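Local coordinates for protein proline dehydrogenase (Bradyrhizobium japonicum USDA 110, PDB 3HAZ) that probably oxidises proline to glutamate in two steps, with an FAD-dependent proline dehydrogenase and an NAD-dependent 1-pyrroline-5-carboxylate dehydrogenase in one chain, at residues A[16-21]-A[365-370]; A[24-29]-A[489-494]. All coordinates share one frame; numbering follows the deposited sequence.

Contact 1 of 2, residues A[16-21]-A[365-370]. With FAD (flavin-adenine dinucleotide), chain C; SO4 (sulfate ion), chain F.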
loop_
_atom_site.group_PDB
_atom_site.type_symbol
_atom_site.label_atom_id
_atom_site.label_comp_id
_atom_site.label_asym_id
_atom_site.label_seq_id
_atom_site.Cartn_x
_atom_site.Cartn_y
_atom_site.Cartn_z
ATOM N N PRO A 16 16.235 21.650 -28.115
ATOM C CA PRO A 16 14.828 21.532 -28.524
ATOM C C PRO A 16 14.136 20.313 -27.914
ATOM O O PRO A 16 14.796 19.430 -27.357
ATOM C CB PRO A 16 14.907 21.402 -30.050
ATOM C CG PRO A 16 16.298 20.941 -30.339
ATOM C CD PRO A 16 17.170 21.481 -29.242
ATOM N N ASP A 17 12.811 20.278 -28.031
ATOM C CA ASP A 17 11.979 19.234 -27.426
ATOM C C ASP A 17 12.150 17.872 -28.099
ATOM O O ASP A 17 11.975 17.739 -29.312
ATOM C CB ASP A 17 10.508 19.661 -27.473
ATOM C CG ASP A 17 9.558 18.544 -27.084
ATOM O OD1 ASP A 17 9.696 17.987 -25.972
ATOM O OD2 ASP A 17 8.662 18.230 -27.895
ATOM N N ASP A 18 12.473 16.859 -27.299
ATOM C CA ASP A 18 12.742 15.519 -27.811
ATOM C C ASP A 18 11.567 14.951 -28.604
ATOM O O ASP A 18 11.753 14.350 -29.662
ATOM C CB ASP A 18 13.079 14.563 -26.664
ATOM C CG ASP A 18 14.311 14.989 -25.881
ATOM O OD1 ASP A 18 14.360 16.146 -25.401
ATOM O OD2 ASP A 18 15.226 14.154 -25.729
ATOM N N ALA A 19 10.362 15.136 -28.070
ATOM C CA ALA A 19 9.148 14.565 -28.648
ATOM C C ALA A 19 8.924 14.991 -30.094
ATOM O O ALA A 19 8.618 14.164 -30.954
ATOM C CB ALA A 19 7.938 14.931 -27.796
ATOM N N GLU A 20 9.068 16.286 -30.355
ATOM C CA GLU A 20 8.894 16.816 -31.704
ATOM C C GLU A 20 9.929 16.246 -32.673
ATOM O O GLU A 20 9.642 16.046 -33.855
ATOM C CB GLU A 20 8.951 18.345 -31.689
ATOM C CG GLU A 20 7.842 18.972 -30.848
ATOM C CD GLU A 20 7.881 20.490 -30.840
ATOM O OE1 GLU A 20 8.967 21.062 -31.076
ATOM O OE2 GLU A 20 6.823 21.108 -30.593
ATOM N N ILE A 21 11.137 15.994 -32.177
ATOM C CA ILE A 21 12.163 15.360 -33.003
ATOM C C ILE A 21 11.751 13.920 -33.293
ATOM O O ILE A 21 11.795 13.467 -34.437
ATOM C CB ILE A 21 13.566 15.410 -32.339
ATOM C CG1 ILE A 21 14.076 16.854 -32.291
ATOM C CG2 ILE A 21 14.556 14.537 -33.099
ATOM C CD1 ILE A 21 15.388 17.020 -31.555
ATOM N N VAL A 365 21.636 16.931 -25.614
ATOM C CA VAL A 365 21.724 15.554 -26.074
ATOM C C VAL A 365 20.410 14.853 -25.797
ATOM O O VAL A 365 19.658 15.270 -24.917
ATOM C CB VAL A 365 22.832 14.772 -25.340
ATOM C CG1 VAL A 365 24.218 15.212 -25.809
ATOM C CG2 VAL A 365 22.682 14.935 -23.825
ATOM N N PHE A 366 20.129 13.793 -26.550
ATOM C CA PHE A 366 18.995 12.936 -26.229
ATOM C C PHE A 366 19.264 12.258 -24.886
ATOM O O PHE A 366 20.419 12.128 -24.470
ATOM C CB PHE A 366 18.762 11.909 -27.343
ATOM C CG PHE A 366 18.510 12.537 -28.697
ATOM C CD1 PHE A 366 17.312 13.191 -28.964
ATOM C CD2 PHE A 366 19.469 12.480 -29.691
ATOM C CE1 PHE A 366 17.080 13.773 -30.205
ATOM C CE2 PHE A 366 19.248 13.066 -30.927
ATOM C CZ PHE A 366 18.051 13.713 -31.186
ATOM N N THR A 367 18.204 11.842 -24.201
ATOM C CA THR A 367 18.366 11.201 -22.899
ATOM C C THR A 367 17.953 9.737 -22.906
ATOM O O THR A 367 18.123 9.039 -21.907
ATOM C CB THR A 367 17.612 11.949 -21.783
ATOM O OG1 THR A 367 16.291 12.278 -22.226
ATOM C CG2 THR A 367 18.353 13.228 -21.404
ATOM N N ARG A 368 17.390 9.276 -24.020
ATOM C CA ARG A 368 17.194 7.843 -24.209
ATOM C C ARG A 368 18.140 7.328 -25.288
ATOM O O ARG A 368 18.256 7.921 -26.359
ATOM C CB ARG A 368 15.739 7.514 -24.559
ATOM C CG ARG A 368 14.797 7.586 -23.363
ATOM C CD ARG A 368 13.425 7.016 -23.690
ATOM N NE ARG A 368 13.481 5.590 -24.003
ATOM C CZ ARG A 368 12.415 4.846 -24.287
ATOM N NH1 ARG A 368 11.206 5.395 -24.291
ATOM N NH2 ARG A 368 12.557 3.557 -24.565
ATOM N N LYS A 369 18.805 6.219 -24.996
ATOM C CA LYS A 369 19.827 5.669 -25.878
ATOM C C LYS A 369 19.263 5.364 -27.267
ATOM O O LYS A 369 19.927 5.599 -28.288
ATOM C CB LYS A 369 20.443 4.417 -25.240
ATOM C CG LYS A 369 21.844 4.045 -25.742
ATOM C CD LYS A 369 21.777 3.202 -27.006
ATOM C CE LYS A 369 23.140 2.632 -27.367
ATOM N NZ LYS A 369 23.051 1.663 -28.494
ATOM N N ALA A 370 18.032 4.858 -27.303
ATOM C CA ALA A 370 17.368 4.530 -28.562
ATOM C C ALA A 370 17.164 5.757 -29.445
ATOM O O ALA A 370 17.129 5.640 -30.667
ATOM C CB ALA A 370 16.028 3.841 -28.305
HETATM P PA FAD C . 26.643 2.024 -28.664
HETATM O O1A FAD C . 26.693 0.992 -27.398
HETATM O O2A FAD C . 25.697 1.602 -29.697
HETATM O O5B FAD C . 26.184 3.486 -28.123
HETATM C C5B FAD C . 26.882 4.033 -27.041
HETATM C C4B FAD C . 26.509 5.513 -26.880
HETATM O O4B FAD C . 25.054 5.950 -27.062
HETATM C C3B FAD C . 27.224 6.507 -26.189
HETATM O O3B FAD C . 28.628 6.583 -26.367
HETATM C C2B FAD C . 26.351 7.731 -26.300
HETATM O O2B FAD C . 26.730 8.708 -27.251
HETATM C C1B FAD C . 24.963 7.212 -26.433
HETATM N N9A FAD C . 24.183 7.033 -25.222
HETATM C C8A FAD C . 24.419 6.163 -24.162
HETATM N N7A FAD C . 23.392 6.308 -23.270
HETATM C C5A FAD C . 22.506 7.280 -23.792
HETATM C C6A FAD C . 21.218 7.860 -23.276
HETATM N N6A FAD C . 20.666 7.424 -21.998
HETATM N N1A FAD C . 20.569 8.765 -23.976
HETATM C C2A FAD C . 21.072 9.196 -25.220
HETATM N N3A FAD C . 22.311 8.641 -25.714
HETATM C C4A FAD C . 22.985 7.695 -24.982
HETATM N N1 FAD C . 32.707 10.905 -29.781
HETATM C C2 FAD C . 32.741 12.269 -29.619
HETATM O O2 FAD C . 31.865 12.872 -28.742
HETATM N N3 FAD C . 33.717 13.049 -30.327
HETATM C C4 FAD C . 34.609 12.440 -31.164
HETATM O O4 FAD C . 35.517 13.207 -31.906
HETATM C C4X FAD C . 34.573 11.013 -31.339
HETATM N N5 FAD C . 35.537 10.333 -32.259
HETATM C C5X FAD C . 35.489 8.926 -32.413
HETATM C C6 FAD C . 36.444 8.259 -33.311
HETATM C C7 FAD C . 36.391 6.855 -33.467
HETATM C C7M FAD C . 37.398 6.175 -34.380
HETATM C C8 FAD C . 35.376 6.058 -32.738
HETATM C C8M FAD C . 35.299 4.530 -32.884
HETATM C C9 FAD C . 34.466 6.700 -31.881
HETATM C C9A FAD C . 34.520 8.162 -31.705
HETATM N N10 FAD C . 33.575 8.838 -30.812
HETATM C C10 FAD C . 33.632 10.273 -30.659
HETATM C "C1'" FAD C . 32.425 8.117 -30.177
HETATM C "C2'" FAD C . 32.673 7.549 -28.756
HETATM O "O2'" FAD C . 34.069 7.515 -28.479
HETATM C "C3'" FAD C . 32.004 6.169 -28.646
HETATM O "O3'" FAD C . 32.802 5.188 -29.300
HETATM C "C4'" FAD C . 30.558 6.138 -29.258
HETATM O "O4'" FAD C . 29.698 7.167 -28.908
HETATM C "C5'" FAD C . 29.889 4.747 -29.098
HETATM O "O5'" FAD C . 28.881 4.504 -30.067
HETATM P P FAD C . 28.632 2.933 -30.538
HETATM O O1P FAD C . 27.509 2.896 -31.770
HETATM O O2P FAD C . 29.910 2.329 -30.935
HETATM O O3P FAD C . 28.173 2.115 -29.202
HETATM S S SO4 F . 16.257 2.905 -24.049
HETATM O O1 SO4 F . 15.076 2.151 -24.468
HETATM O O2 SO4 F . 15.897 3.897 -23.035
HETATM O O3 SO4 F . 17.228 1.972 -23.489
HETATM O O4 SO4 F . 16.814 3.582 -25.213
HETATM O O HOH W 1 15.655 11.597 -25.782
HETATM O O HOH W 2 16.950 15.407 -24.070
#
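Ile21 and Phe366 supply the apolar part of this contact. Both branches of Ile21, through CD1 and CG2, come within 3.9 Å of Phe366 CE1, so the fork of the isoleucine covers that corner of the ring. Phe366 CG stands beside its own backbone N (chi1 -58°), and the ring's far end thereby approaches the helix that starts at Asp18.

The polar part belongs to Asp18. Asp18 OD2 lies at the edge of the Phe366 ring, near its plane and 4.0 Å from Phe366 CD1, with carboxylate and ring planes 80° apart; carbon-bound hydrogens there tolerate an acceptor. Two waters donate to the same OD2. One, 2.6 Å from Asp18 OD2, accepts from Thr367 N at 3.0 Å. The other, 2.7 Å from Asp18 OD2, donates to Val365 O at 2.8 Å. One carboxylate oxygen thus accepts from both waters, which in turn serve a backbone N-H and a backbone carbonyl, while Lys318 pairs with Asp18 OD1. Thr367 OG1 instead takes a bond from His499 N.

Ligands occupy the far side of 365-370. Thr367 O accepts from N6A of the FAD adenine at 3.0 Å, and the long chain of Lys369 carries NZ to the pyrophosphate. The arrangement is an FAD-binding loop leading into helix 369-384 of the proline dehydrogenase barrel.

Contact 2 of 2, residues A[24-29]-A[489-494]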
loop_
_atom_site.group_PDB
_atom_site.type_symbol
_atom_site.label_atom_id
_atom_site.label_comp_id
_atom_site.label_asym_id
_atom_site.label_seq_id
_atom_site.Cartn_x
_atom_site.Cartn_y
_atom_site.Cartn_z
ATOM N N ARG A 24 9.321 13.214 -36.009
ATOM C CA ARG A 24 9.860 13.187 -37.365
ATOM C C ARG A 24 10.635 11.893 -37.620
ATOM O O ARG A 24 10.441 11.236 -38.644
ATOM C CB ARG A 24 10.778 14.389 -37.615
ATOM C CG ARG A 24 10.147 15.752 -37.361
ATOM C CD ARG A 24 11.126 16.888 -37.677
ATOM N NE ARG A 24 12.401 16.746 -36.969
ATOM C CZ ARG A 24 13.532 16.327 -37.533
ATOM N NH1 ARG A 24 13.557 16.008 -38.822
ATOM N NH2 ARG A 24 14.642 16.226 -36.810
ATOM N N LEU A 25 11.506 11.530 -36.678
ATOM C CA LEU A 25 12.418 10.399 -36.859
ATOM C C LEU A 25 11.736 9.033 -36.873
ATOM O O LEU A 25 12.189 8.126 -37.569
ATOM C CB LEU A 25 13.513 10.400 -35.783
ATOM C CG LEU A 25 14.369 11.656 -35.625
ATOM C CD1 LEU A 25 15.381 11.440 -34.509
ATOM C CD2 LEU A 25 15.064 12.045 -36.933
ATOM N N LEU A 26 10.665 8.878 -36.099
ATOM C CA LEU A 26 10.008 7.576 -35.987
ATOM C C LEU A 26 9.386 7.091 -37.302
ATOM O O LEU A 26 9.630 5.963 -37.726
ATOM C CB LEU A 26 8.977 7.564 -34.853
ATOM C CG LEU A 26 9.528 7.474 -33.426
ATOM C CD1 LEU A 26 8.415 7.658 -32.403
ATOM C CD2 LEU A 26 10.239 6.157 -33.191
ATOM N N PRO A 27 8.573 7.936 -37.952
ATOM C CA PRO A 27 7.998 7.475 -39.222
ATOM C C PRO A 27 9.070 7.268 -40.286
ATOM O O PRO A 27 9.028 6.277 -41.014
ATOM C CB PRO A 27 7.060 8.620 -39.625
ATOM C CG PRO A 27 6.774 9.350 -38.348
ATOM C CD PRO A 27 8.018 9.232 -37.523
ATOM N N ALA A 28 10.027 8.186 -40.363
ATOM C CA ALA A 28 11.061 8.126 -41.393
ATOM C C ALA A 28 11.981 6.911 -41.251
ATOM O O ALA A 28 12.668 6.535 -42.202
ATOM C CB ALA A 28 11.880 9.415 -41.402
ATOM N N SER A 29 11.991 6.300 -40.069
ATOM C CA SER A 29 12.881 5.171 -39.805
ATOM C C SER A 29 12.366 3.885 -40.435
ATOM O O SER A 29 13.091 2.895 -40.513
ATOM C CB SER A 29 13.062 4.954 -38.300
ATOM O OG SER A 29 11.912 4.339 -37.736
ATOM N N ASP A 489 11.356 0.674 -32.108
ATOM C CA ASP A 489 10.497 -0.215 -31.328
ATOM C C ASP A 489 10.719 -0.070 -29.831
ATOM O O ASP A 489 9.900 -0.516 -29.027
ATOM C CB ASP A 489 10.694 -1.666 -31.761
ATOM C CG ASP A 489 10.160 -1.929 -33.155
ATOM O OD1 ASP A 489 9.209 -1.225 -33.564
ATOM O OD2 ASP A 489 10.692 -2.828 -33.839
ATOM N N ALA A 490 11.832 0.554 -29.460
ATOM C CA ALA A 490 12.124 0.812 -28.056
ATOM C C ALA A 490 11.431 2.092 -27.614
ATOM O O ALA A 490 10.995 2.210 -26.469
ATOM C CB ALA A 490 13.631 0.915 -27.838
ATOM N N ILE A 491 11.340 3.048 -28.536
ATOM C CA ILE A 491 10.702 4.338 -28.276
ATOM C C ILE A 491 9.179 4.263 -28.429
ATOM O O ILE A 491 8.438 4.780 -27.596
ATOM C CB ILE A 491 11.255 5.435 -29.224
ATOM C CG1 ILE A 491 12.766 5.609 -29.026
ATOM C CG2 ILE A 491 10.539 6.759 -29.006
ATOM C CD1 ILE A 491 13.173 5.848 -27.591
ATOM N N VAL A 492 8.736 3.617 -29.507
ATOM C CA VAL A 492 7.319 3.438 -29.848
ATOM C C VAL A 492 6.523 4.729 -30.080
ATOM O O VAL A 492 5.856 4.870 -31.105
ATOM C CB VAL A 492 6.567 2.485 -28.864
ATOM C CG1 VAL A 492 7.457 1.314 -28.457
ATOM C CG2 VAL A 492 6.061 3.232 -27.638
ATOM N N ARG A 493 6.600 5.669 -29.144
ATOM C CA ARG A 493 5.788 6.881 -29.205
ATOM C C ARG A 493 6.622 8.136 -28.966
ATOM O O ARG A 493 7.446 8.171 -28.055
ATOM C CB ARG A 493 4.652 6.808 -28.174
ATOM C CG ARG A 493 4.199 8.163 -27.624
ATOM C CD ARG A 493 3.252 8.895 -28.576
ATOM N NE ARG A 493 3.085 10.304 -28.223
ATOM C CZ ARG A 493 2.452 11.195 -28.979
ATOM N NH1 ARG A 493 1.923 10.829 -30.138
ATOM N NH2 ARG A 493 2.348 12.454 -28.580
ATOM N N PRO A 494 6.402 9.172 -29.786
ATOM C CA PRO A 494 7.106 10.455 -29.694
ATOM C C PRO A 494 7.201 10.987 -28.266
ATOM O O PRO A 494 8.287 11.373 -27.827
ATOM C CB PRO A 494 6.239 11.382 -30.548
ATOM C CG PRO A 494 5.667 10.485 -31.586
ATOM C CD PRO A 494 5.470 9.138 -30.928
#
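Leu26 sets its CD1 methyl over one face of the flat Arg493-Pro494 peptide, 3.6 Å from Pro494 N and nearly above that atom. Leu26 CD1 also touches the ring of that proline, 3.6 Å from Pro494 CD. A second flat group, the guanidinium of Arg493, has Pro494 CB over the centre of one face, 4.0 Å above its plane; the proline thus meets the leucine with CD and the arginine with CB.

The elements joined are the end of the N-terminal helix 18-28 and the turn after helix 487-491, a short helix that follows the last strand of the proline dehydrogenase (βα)8 barrel in sequence. Leucine suits the central position because its forked end reaches two surfaces: CD1 covers the peptide and also lies 4.1 Å from Ile491 CG2, while CD2 faces Ile491 CB. Its CG stands beside the backbone N (chi1 -76°), which directs the fork towards segment 489-494. Ala488 and Leu374, from helices 487-491 and 369-384, also touch this leucine. Ile491 is buried, and its other branch runs on to Ala370.

Both segments change course here. Pro27 lacks an N-H, so the helix is kinked where its N makes no bond to the preceding turn. Past it, the hydroxyl of Ser29 turns back to donate to Leu26 O, with OG 2.8 Å from that oxygen and tilted from the carbonyl plane. On the other side, Val492 takes a positive phi of 61° at the centre of a classic gamma turn, which is closed by Arg493 N donating to Ile491 O at 2.6 Å.

Helix 18-28 serves both contacts, contact 1 with its first turn and contact 2 with its last, their centres 11 Å apart. Contact 1 is buried and mixed in chemistry, with waters and charges beside an aromatic ring and the cofactor behind it. Contact 2 lies at the surface. Neither has a direct hydrogen bond between its segments; contact 1 is bridged by waters, whereas contact 2 relies on aliphatic carbon against a peptide and a proline. Arg368 joins them: its NH2 probably bonds to Ala490 O at 2.8 Å, and its guanidinium grips a sulfate, probably from the crystallisation liquor, that Ala370 N also binds. Ile491 CD1 packs on Ala370 CB, bringing segment 489-494 against the start of helix 369-384.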